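Putative diflavin flavoprotein A 3 (Nostoc sp., PDB 3FNI) probably carries electrons from NADH to oxygen, reducing it to water, with the flavodoxin-like domain described here as one module of a longer redox protein. Local coordinates at residues K31-G35 with G144-T148; T58-M64 with Q88-E94; L50-G55 with T79-V84. One frame throughout, in Å; residues are numbered along the deposited sequence.

All three contacts lie in one flavodoxin-like domain, a five-stranded parallel sheet with helices on both faces. Interaction 2 is the core, pairing strands 57-63 and 89-93 close to the centre of the chain. Interaction 3 packs helices 47-55 and 70-83 on one face; interaction 1 sets the loop after helix 18-31 against helix 130-152 on the other. The centre of interaction 2 is about 14 Å from that of interaction 1 and about 13 Å from that of interaction 3, and it touches both. Interactions 1 and 3, about 20 Å apart between centres, do not meet. Along the chain, the segments of interactions 2 and 3 alternate, and segments 31-35 and 144-148 enclose all four.

Interaction 1 (K31-G35 with G144-T148)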
loop_
_atom_site.group_PDB
_atom_site.type_symbol
_atom_site.label_atom_id
_atom_site.label_comp_id
_atom_site.label_asym_id
_atom_site.label_seq_id
_atom_site.Cartn_x
_atom_site.Cartn_y
_atom_site.Cartn_z
ATOM N N LYS A 31 9.949 -1.110 12.148
ATOM C CA LYS A 31 10.881 -0.368 12.991
ATOM C C LYS A 31 10.178 0.621 13.907
ATOM O O LYS A 31 10.634 0.869 15.018
ATOM C CB LYS A 31 11.885 0.410 12.141
ATOM C CG LYS A 31 12.889 -0.427 11.397
ATOM C CD LYS A 31 13.928 0.461 10.718
ATOM C CE LYS A 31 14.842 -0.369 9.823
ATOM N NZ LYS A 31 15.881 0.445 9.119
ATOM N N THR A 32 9.069 1.181 13.436
ATOM C CA THR A 32 8.324 2.170 14.201
ATOM C C THR A 32 7.357 1.547 15.191
ATOM O O THR A 32 6.648 2.257 15.904
ATOM C CB THR A 32 7.521 3.082 13.273
ATOM O OG1 THR A 32 6.426 2.344 12.712
ATOM C CG2 THR A 32 8.410 3.596 12.150
ATOM N N GLY A 33 7.323 0.221 15.232
ATOM C CA GLY A 33 6.430 -0.464 16.144
ATOM C C GLY A 33 4.977 -0.452 15.704
ATOM O O GLY A 33 4.105 -0.847 16.471
ATOM N N VAL A 34 4.708 0.004 14.480
ATOM C CA VAL A 34 3.343 0.042 13.961
ATOM C C VAL A 34 3.018 -1.302 13.301
ATOM O O VAL A 34 3.848 -1.871 12.589
ATOM C CB VAL A 34 3.168 1.191 12.932
ATOM C CG1 VAL A 34 1.812 1.090 12.236
ATOM C CG2 VAL A 34 3.289 2.525 13.636
ATOM N N GLY A 35 1.814 -1.808 13.553
ATOM C CA GLY A 35 1.409 -3.086 12.992
ATOM C C GLY A 35 1.137 -3.047 11.499
ATOM O O GLY A 35 1.127 -1.981 10.893
ATOM N N GLY A 144 5.270 4.809 8.841
ATOM C CA GLY A 144 5.110 4.330 10.202
ATOM C C GLY A 144 5.208 5.477 11.193
ATOM O O GLY A 144 4.476 5.505 12.182
ATOM N N GLN A 145 6.111 6.420 10.926
ATOM C CA GLN A 145 6.288 7.575 11.801
ATOM C C GLN A 145 5.077 8.491 11.686
ATOM O O GLN A 145 4.616 9.051 12.676
ATOM C CB GLN A 145 7.558 8.349 11.431
ATOM C CG GLN A 145 8.850 7.554 11.612
ATOM C CD GLN A 145 10.094 8.379 11.329
ATOM O OE1 GLN A 145 10.328 8.804 10.200
ATOM N NE2 GLN A 145 10.893 8.615 12.360
ATOM N N TRP A 146 4.567 8.638 10.468
ATOM C CA TRP A 146 3.406 9.475 10.233
ATOM C C TRP A 146 2.217 8.904 11.008
ATOM O O TRP A 146 1.499 9.641 11.684
ATOM C CB TRP A 146 3.091 9.528 8.741
ATOM C CG TRP A 146 1.920 10.394 8.413
ATOM C CD1 TRP A 146 1.934 11.736 8.140
ATOM C CD2 TRP A 146 0.549 9.983 8.341
ATOM N NE1 TRP A 146 0.654 12.182 7.900
ATOM C CE2 TRP A 146 -0.214 11.127 8.015
ATOM C CE3 TRP A 146 -0.109 8.756 8.516
ATOM C CZ2 TRP A 146 -1.600 11.082 7.864
ATOM C CZ3 TRP A 146 -1.491 8.710 8.368
ATOM C CH2 TRP A 146 -2.220 9.868 8.042
ATOM N N VAL A 147 2.018 7.589 10.910
ATOM C CA VAL A 147 0.931 6.906 11.615
ATOM C C VAL A 147 1.054 7.151 13.122
ATOM O O VAL A 147 0.067 7.459 13.801
ATOM C CB VAL A 147 0.959 5.369 11.350
ATOM C CG1 VAL A 147 -0.008 4.644 12.289
ATOM C CG2 VAL A 147 0.582 5.081 9.897
ATOM N N THR A 148 2.267 7.010 13.647
ATOM C CA THR A 148 2.492 7.228 15.073
ATOM C C THR A 148 2.103 8.652 15.468
ATOM O O THR A 148 1.372 8.850 16.439
ATOM C CB THR A 148 3.958 6.985 15.452
ATOM O OG1 THR A 148 4.308 5.635 15.133
ATOM C CG2 THR A 148 4.170 7.222 16.950
HETATM O O HOH W 1 6.801 5.266 17.236
#
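A Schellman motif closes helix 18-31 and carries T32 and V34 against G144, V147 and T148 of helix 130-152, on one face of the flavodoxin-like sheet. G33 makes the turn with a positive phi of 76°, a backbone shape that glycine adopts easily, and V34 then leads into strand 35-40.

T32 faces G144, the two CA atoms being 5.6 Å apart. With chi1 at 71°, OG1 sits between the backbone N and the carbonyl carbon. There it can bond I29 O in the last turn of its own helix and still accept a weak bond from V34 N. The same oxygen lies 3.5 Å from G144 CA. Any CB at 144 would collide with it, which is why glycine suits this place. The methyl of T32 leans on the backbone where G144 joins Q145, and CG2 lies 4.0 Å from Q145 CG.

V34 supplies the apolar share, and its two methyls divide the work. CG1, anti to the backbone N (chi1 171°), meets V147 CG1 at 4.0 Å, one branched side chain slanting across the other. CG2 lies 3.5 Å from G144 O and also touches T148 OG1.

No direct hydrogen bond joins the segments, so the polar link is indirect. T148 OG1 gives its proton to G144 O at 3.0 Å, reaching that oxygen from the face of the carbonyl plane opposite to T148 N; two donors thus grip one carbonyl. K31, whose amine pairs with E137, adds a charge link to the same long helix. Between the segments one water donates to both by long bonds, to T32 O at 3.3 Å and to T148 OG1 at 3.3 Å.

Interaction 2 (T58-M64 with Q88-E94); sequences TGLVIGM and QAVGIFE
L60 and I62 of strand 57-63 interleave by backbone bonds with A89, G91 and F93 of strand 89-93, two neighbouring inner strands of the parallel flavodoxin-like sheet joined through helix 70-83 as a beta-alpha-beta unit. L60 N donates to A89 O at 2.8 Å and L60 O accepts from G91 N. I62 repeats the pattern, N to G91 O and O from F93 N, and M64 N to F93 O finishes the ladder.

The F93 conformation shapes one face. Its CG stands between the backbone N and the carbonyl carbon (chi1 66°), which swings the ring across to the neighbouring strand. There one ring face covers G63 CA, which is 3.6 Å from the F93 ring centroid and 15° off the normal, a CH-pi contact. A CB on residue 63 would run into the ring as it lies, which suits glycine to the place. V61 meets the ring differently: CG1 comes in at the edge, 4.0 Å from F93 CE2. On this face V61 and A89 also pack against helix 130-152.

The other face is aliphatic. V90 presses CG2 on L60 CB at 3.6 Å, with I62 CG1 slanting by. I62 CB rests 3.9 Å from I92 CG1, while I92 CG2 meets the selenium of M64, present as selenomethionine, at 3.5 Å; SE arrives there because the chain is folded at chi2 and chi3. V90 and I92 lie under helix 103-112. At the N-terminal end of the pair L60 CD1 is 3.6 Å from Q88 OE1, an amide oxygen already engaged by N85 N.

The backbone polar groups of the two buried strands pair with each other, so the side chains need supply little beyond carbon surface: branched ones on the face of L60 and V90, and glycines G63 and G91 on the other, G63 leaving room for the F93 ring.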
loop_
_atom_site.group_PDB
_atom_site.type_symbol
_atom_site.label_atom_id
_atom_site.label_comp_id
_atom_site.label_asym_id
_atom_site.label_seq_id
_atom_site.Cartn_x
_atom_site.Cartn_y
_atom_site.Cartn_z
ATOM N N THR A 58 -4.760 2.947 9.543
ATOM C CA THR A 58 -4.436 4.368 9.613
ATOM C C THR A 58 -3.573 4.702 8.393
ATOM O O THR A 58 -3.598 5.825 7.890
ATOM C CB THR A 58 -3.657 4.695 10.918
ATOM O OG1 THR A 58 -4.390 4.198 12.044
ATOM C CG2 THR A 58 -3.463 6.194 11.083
ATOM N N GLY A 59 -2.821 3.708 7.922
ATOM C CA GLY A 59 -1.962 3.887 6.761
ATOM C C GLY A 59 -2.211 2.844 5.680
ATOM O O GLY A 59 -2.742 1.771 5.962
ATOM N N LEU A 60 -1.829 3.150 4.440
ATOM C CA LEU A 60 -2.034 2.218 3.333
ATOM C C LEU A 60 -0.864 2.161 2.352
ATOM O O LEU A 60 -0.209 3.165 2.073
ATOM C CB LEU A 60 -3.313 2.583 2.578
ATOM C CG LEU A 60 -4.595 2.629 3.412
ATOM C CD1 LEU A 60 -5.670 3.379 2.657
ATOM C CD2 LEU A 60 -5.043 1.217 3.749
ATOM N N VAL A 61 -0.602 0.967 1.837
ATOM C CA VAL A 61 0.467 0.775 0.881
ATOM C C VAL A 61 -0.099 -0.115 -0.207
ATOM O O VAL A 61 -0.610 -1.203 0.068
ATOM C CB VAL A 61 1.696 0.120 1.536
ATOM C CG1 VAL A 61 2.830 -0.019 0.524
ATOM C CG2 VAL A 61 2.149 0.967 2.719
ATOM N N ILE A 62 -0.021 0.370 -1.443
ATOM C CA ILE A 62 -0.551 -0.359 -2.584
ATOM C C ILE A 62 0.509 -0.703 -3.620
ATOM O O ILE A 62 1.365 0.115 -3.948
ATOM C CB ILE A 62 -1.664 0.448 -3.286
ATOM C CG1 ILE A 62 -2.692 0.933 -2.260
ATOM C CG2 ILE A 62 -2.330 -0.411 -4.356
ATOM C CD1 ILE A 62 -3.309 -0.163 -1.433
ATOM N N GLY A 63 0.439 -1.934 -4.121
ATOM C CA GLY A 63 1.361 -2.387 -5.145
ATOM C C GLY A 63 0.558 -2.507 -6.426
ATOM O O GLY A 63 -0.589 -2.944 -6.390
HETATM N N MSE A 64 1.136 -2.112 -7.555
HETATM C CA MSE A 64 0.422 -2.182 -8.822
HETATM C C MSE A 64 0.155 -3.615 -9.277
HETATM O O MSE A 64 0.950 -4.523 -9.028
HETATM C CB MSE A 64 1.194 -1.432 -9.910
HETATM C CG MSE A 64 1.451 0.036 -9.590
HETATM SE SE MSE A 64 -0.138 0.978 -8.992
HETATM C CE MSE A 64 -1.219 0.767 -10.588
ATOM N N GLN A 88 -6.599 9.120 6.190
ATOM C CA GLN A 88 -5.438 8.255 6.132
ATOM C C GLN A 88 -4.415 8.667 5.081
ATOM O O GLN A 88 -4.636 9.595 4.304
ATOM C CB GLN A 88 -5.864 6.789 5.969
ATOM C CG GLN A 88 -6.861 6.537 4.873
ATOM C CD GLN A 88 -7.680 5.271 5.097
ATOM O OE1 GLN A 88 -8.485 4.891 4.251
ATOM N NE2 GLN A 88 -7.482 4.620 6.237
ATOM N N ALA A 89 -3.270 7.998 5.114
ATOM C CA ALA A 89 -2.176 8.267 4.200
ATOM C C ALA A 89 -1.950 7.013 3.352
ATOM O O ALA A 89 -2.161 5.891 3.818
ATOM C CB ALA A 89 -0.931 8.613 4.990
ATOM N N VAL A 90 -1.519 7.206 2.108
ATOM C CA VAL A 90 -1.308 6.083 1.209
ATOM C C VAL A 90 -0.074 6.240 0.320
ATOM O O VAL A 90 0.197 7.323 -0.204
ATOM C CB VAL A 90 -2.579 5.869 0.325
ATOM C CG1 VAL A 90 -2.718 7.012 -0.676
ATOM C CG2 VAL A 90 -2.535 4.515 -0.373
ATOM N N GLY A 91 0.674 5.144 0.180
ATOM C CA GLY A 91 1.861 5.123 -0.659
ATOM C C GLY A 91 1.701 4.025 -1.699
ATOM O O GLY A 91 1.075 3.006 -1.419
ATOM N N ILE A 92 2.274 4.209 -2.885
ATOM C CA ILE A 92 2.135 3.225 -3.958
ATOM C C ILE A 92 3.459 2.878 -4.643
ATOM O O ILE A 92 4.282 3.755 -4.905
ATOM C CB ILE A 92 1.127 3.739 -5.030
ATOM C CG1 ILE A 92 -0.250 3.954 -4.372
ATOM C CG2 ILE A 92 1.042 2.753 -6.198
ATOM C CD1 ILE A 92 -1.307 4.593 -5.270
ATOM N N PHE A 93 3.658 1.595 -4.940
ATOM C CA PHE A 93 4.879 1.168 -5.608
ATOM C C PHE A 93 4.629 0.355 -6.862
ATOM O O PHE A 93 3.603 -0.323 -6.985
ATOM C CB PHE A 93 5.776 0.372 -4.648
ATOM C CG PHE A 93 5.199 -0.949 -4.204
ATOM C CD1 PHE A 93 5.404 -2.108 -4.950
ATOM C CD2 PHE A 93 4.474 -1.041 -3.019
ATOM C CE1 PHE A 93 4.905 -3.335 -4.517
ATOM C CE2 PHE A 93 3.969 -2.265 -2.579
ATOM C CZ PHE A 93 4.186 -3.411 -3.328
ATOM N N GLU A 94 5.572 0.463 -7.801
ATOM C CA GLU A 94 5.539 -0.276 -9.058
ATOM C C GLU A 94 6.175 -1.613 -8.726
ATOM O O GLU A 94 6.891 -1.724 -7.734
ATOM C CB GLU A 94 6.374 0.414 -10.145
ATOM C CG GLU A 94 5.850 1.743 -10.628
ATOM C CD GLU A 94 6.483 2.172 -11.954
ATOM O OE1 GLU A 94 7.618 1.749 -12.245
ATOM O OE2 GLU A 94 5.853 2.940 -12.699
#

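Interaction 3 (L50-G55 with T79-V84); sequences LRELVG and TILGSV
V54 and S83 point at each other, V54 CB to S83 CB 3.9 Å, where helix 47-55 meets helix 70-83. V54 CG1 presses on V84 CG2 at 3.5 Å, a tight carbon pair, and also touches S83 O; its other methyl, CG2, faces I80 CG1. One turn earlier L50 CD2 lies 4.0 Å from T79 CB. Beta-branched and leucine side chains suit this seam because its inner side turns to the sheet.

The segments 50-55 and 79-83 run at 47° to each other, with axes 9.0 Å apart at closest approach, on one face of the flavodoxin-like sheet, where L50, V54 and I80 all rest on F10 of strand 6-11.

At the outer rim a long arginine serves through its carbons and its flat end. R51 is extended from CG to NE and then turns (chi4 67°), which brings one guanidinium face over T79 CG2, 4.0 Å from the plane; R51 CG also rests 3.7 Å from the same T79 CG2. T79 can offer that methyl because its OG1 turns back to G75 O.

The polar contact stays within one helix: S83 OG donates to T79 O at 2.6 Å, tilted out of the carbonyl plane, and passes 3.1 Å from R51 CG. Replacing S83 by an alanine removes the hydroxyl, which would probably leave T79 O without its side-chain donor and thin the packing beside the R51 methylenes.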
loop_
_atom_site.group_PDB
_atom_site.type_symbol
_atom_site.label_atom_id
_atom_site.label_comp_id
_atom_site.label_asym_id
_atom_site.label_seq_id
_atom_site.Cartn_x
_atom_site.Cartn_y
_atom_site.Cartn_z
ATOM N N LEU A 50 -12.931 -6.956 3.704
ATOM C CA LEU A 50 -11.919 -6.115 3.063
ATOM C C LEU A 50 -12.219 -4.648 3.360
ATOM O O LEU A 50 -11.299 -3.847 3.520
ATOM C CB LEU A 50 -11.899 -6.337 1.547
ATOM C CG LEU A 50 -10.960 -5.428 0.738
ATOM C CD1 LEU A 50 -9.527 -5.555 1.250
ATOM C CD2 LEU A 50 -11.034 -5.799 -0.747
ATOM N N ARG A 51 -13.506 -4.304 3.423
ATOM C CA ARG A 51 -13.921 -2.931 3.725
ATOM C C ARG A 51 -13.593 -2.629 5.182
ATOM O O ARG A 51 -13.197 -1.519 5.526
ATOM C CB ARG A 51 -15.432 -2.744 3.538
ATOM C CG ARG A 51 -15.948 -2.855 2.121
ATOM C CD ARG A 51 -17.346 -2.233 2.015
ATOM N NE ARG A 51 -17.847 -2.257 0.644
ATOM C CZ ARG A 51 -18.159 -3.368 -0.016
ATOM N NH1 ARG A 51 -18.035 -4.551 0.573
ATOM N NH2 ARG A 51 -18.575 -3.299 -1.272
ATOM N N GLU A 52 -13.785 -3.633 6.032
ATOM C CA GLU A 52 -13.518 -3.503 7.453
ATOM C C GLU A 52 -12.044 -3.329 7.734
ATOM O O GLU A 52 -11.660 -2.592 8.643
ATOM C CB GLU A 52 -13.975 -4.741 8.203
ATOM C CG GLU A 52 -15.455 -4.883 8.394
ATOM C CD GLU A 52 -15.752 -5.927 9.437
ATOM O OE1 GLU A 52 -15.444 -7.118 9.193
ATOM O OE2 GLU A 52 -16.269 -5.553 10.512
ATOM N N LEU A 53 -11.219 -4.040 6.976
ATOM C CA LEU A 53 -9.780 -3.960 7.166
ATOM C C LEU A 53 -9.290 -2.575 6.806
ATOM O O LEU A 53 -8.584 -1.938 7.585
ATOM C CB LEU A 53 -9.067 -5.013 6.316
ATOM C CG LEU A 53 -7.565 -4.844 6.064
ATOM C CD1 LEU A 53 -6.817 -4.450 7.332
ATOM C CD2 LEU A 53 -7.041 -6.155 5.524
ATOM N N VAL A 54 -9.665 -2.115 5.620
ATOM C CA VAL A 54 -9.263 -0.790 5.173
ATOM C C VAL A 54 -9.759 0.225 6.190
ATOM O O VAL A 54 -9.056 1.180 6.524
ATOM C CB VAL A 54 -9.863 -0.467 3.789
ATOM C CG1 VAL A 54 -9.608 0.991 3.439
ATOM C CG2 VAL A 54 -9.241 -1.381 2.733
ATOM N N GLY A 55 -10.971 -0.005 6.682
ATOM C CA GLY A 55 -11.572 0.880 7.660
ATOM C C GLY A 55 -10.782 1.056 8.947
ATOM O O GLY A 55 -10.793 2.137 9.540
ATOM N N THR A 79 -13.173 -1.746 -4.286
ATOM C CA THR A 79 -13.635 -1.855 -2.913
ATOM C C THR A 79 -12.757 -1.019 -1.987
ATOM O O THR A 79 -13.255 -0.383 -1.059
ATOM C CB THR A 79 -13.621 -3.321 -2.456
ATOM O OG1 THR A 79 -14.286 -4.126 -3.436
ATOM C CG2 THR A 79 -14.329 -3.476 -1.126
ATOM N N ILE A 80 -11.453 -1.017 -2.246
ATOM C CA ILE A 80 -10.523 -0.255 -1.420
ATOM C C ILE A 80 -10.754 1.244 -1.614
ATOM O O ILE A 80 -10.730 2.016 -0.652
ATOM C CB ILE A 80 -9.047 -0.606 -1.764
ATOM C CG1 ILE A 80 -8.759 -2.069 -1.411
ATOM C CG2 ILE A 80 -8.098 0.300 -0.992
ATOM C CD1 ILE A 80 -7.363 -2.546 -1.811
ATOM N N LEU A 81 -10.987 1.641 -2.863
ATOM C CA LEU A 81 -11.234 3.035 -3.213
ATOM C C LEU A 81 -12.512 3.561 -2.573
ATOM O O LEU A 81 -12.646 4.759 -2.324
ATOM C CB LEU A 81 -11.317 3.189 -4.733
ATOM C CG LEU A 81 -9.997 3.060 -5.505
ATOM C CD1 LEU A 81 -10.277 2.999 -7.000
ATOM C CD2 LEU A 81 -9.090 4.232 -5.165
ATOM N N GLY A 82 -13.456 2.664 -2.313
ATOM C CA GLY A 82 -14.692 3.081 -1.689
ATOM C C GLY A 82 -14.699 2.831 -0.196
ATOM O O GLY A 82 -15.646 3.219 0.482
ATOM N N SER A 83 -13.648 2.202 0.329
ATOM C CA SER A 83 -13.592 1.888 1.760
ATOM C C SER A 83 -12.609 2.743 2.531
ATOM O O SER A 83 -12.541 2.691 3.763
ATOM C CB SER A 83 -13.225 0.425 1.951
ATOM O OG SER A 83 -14.189 -0.415 1.346
ATOM N N VAL A 84 -11.851 3.525 1.780
ATOM C CA VAL A 84 -10.841 4.406 2.328
ATOM C C VAL A 84 -11.466 5.715 2.790
ATOM O O VAL A 84 -12.581 6.048 2.393
ATOM C CB VAL A 84 -9.770 4.673 1.251
ATOM C CG1 VAL A 84 -8.940 5.869 1.604
ATOM C CG2 VAL A 84 -8.885 3.454 1.109
#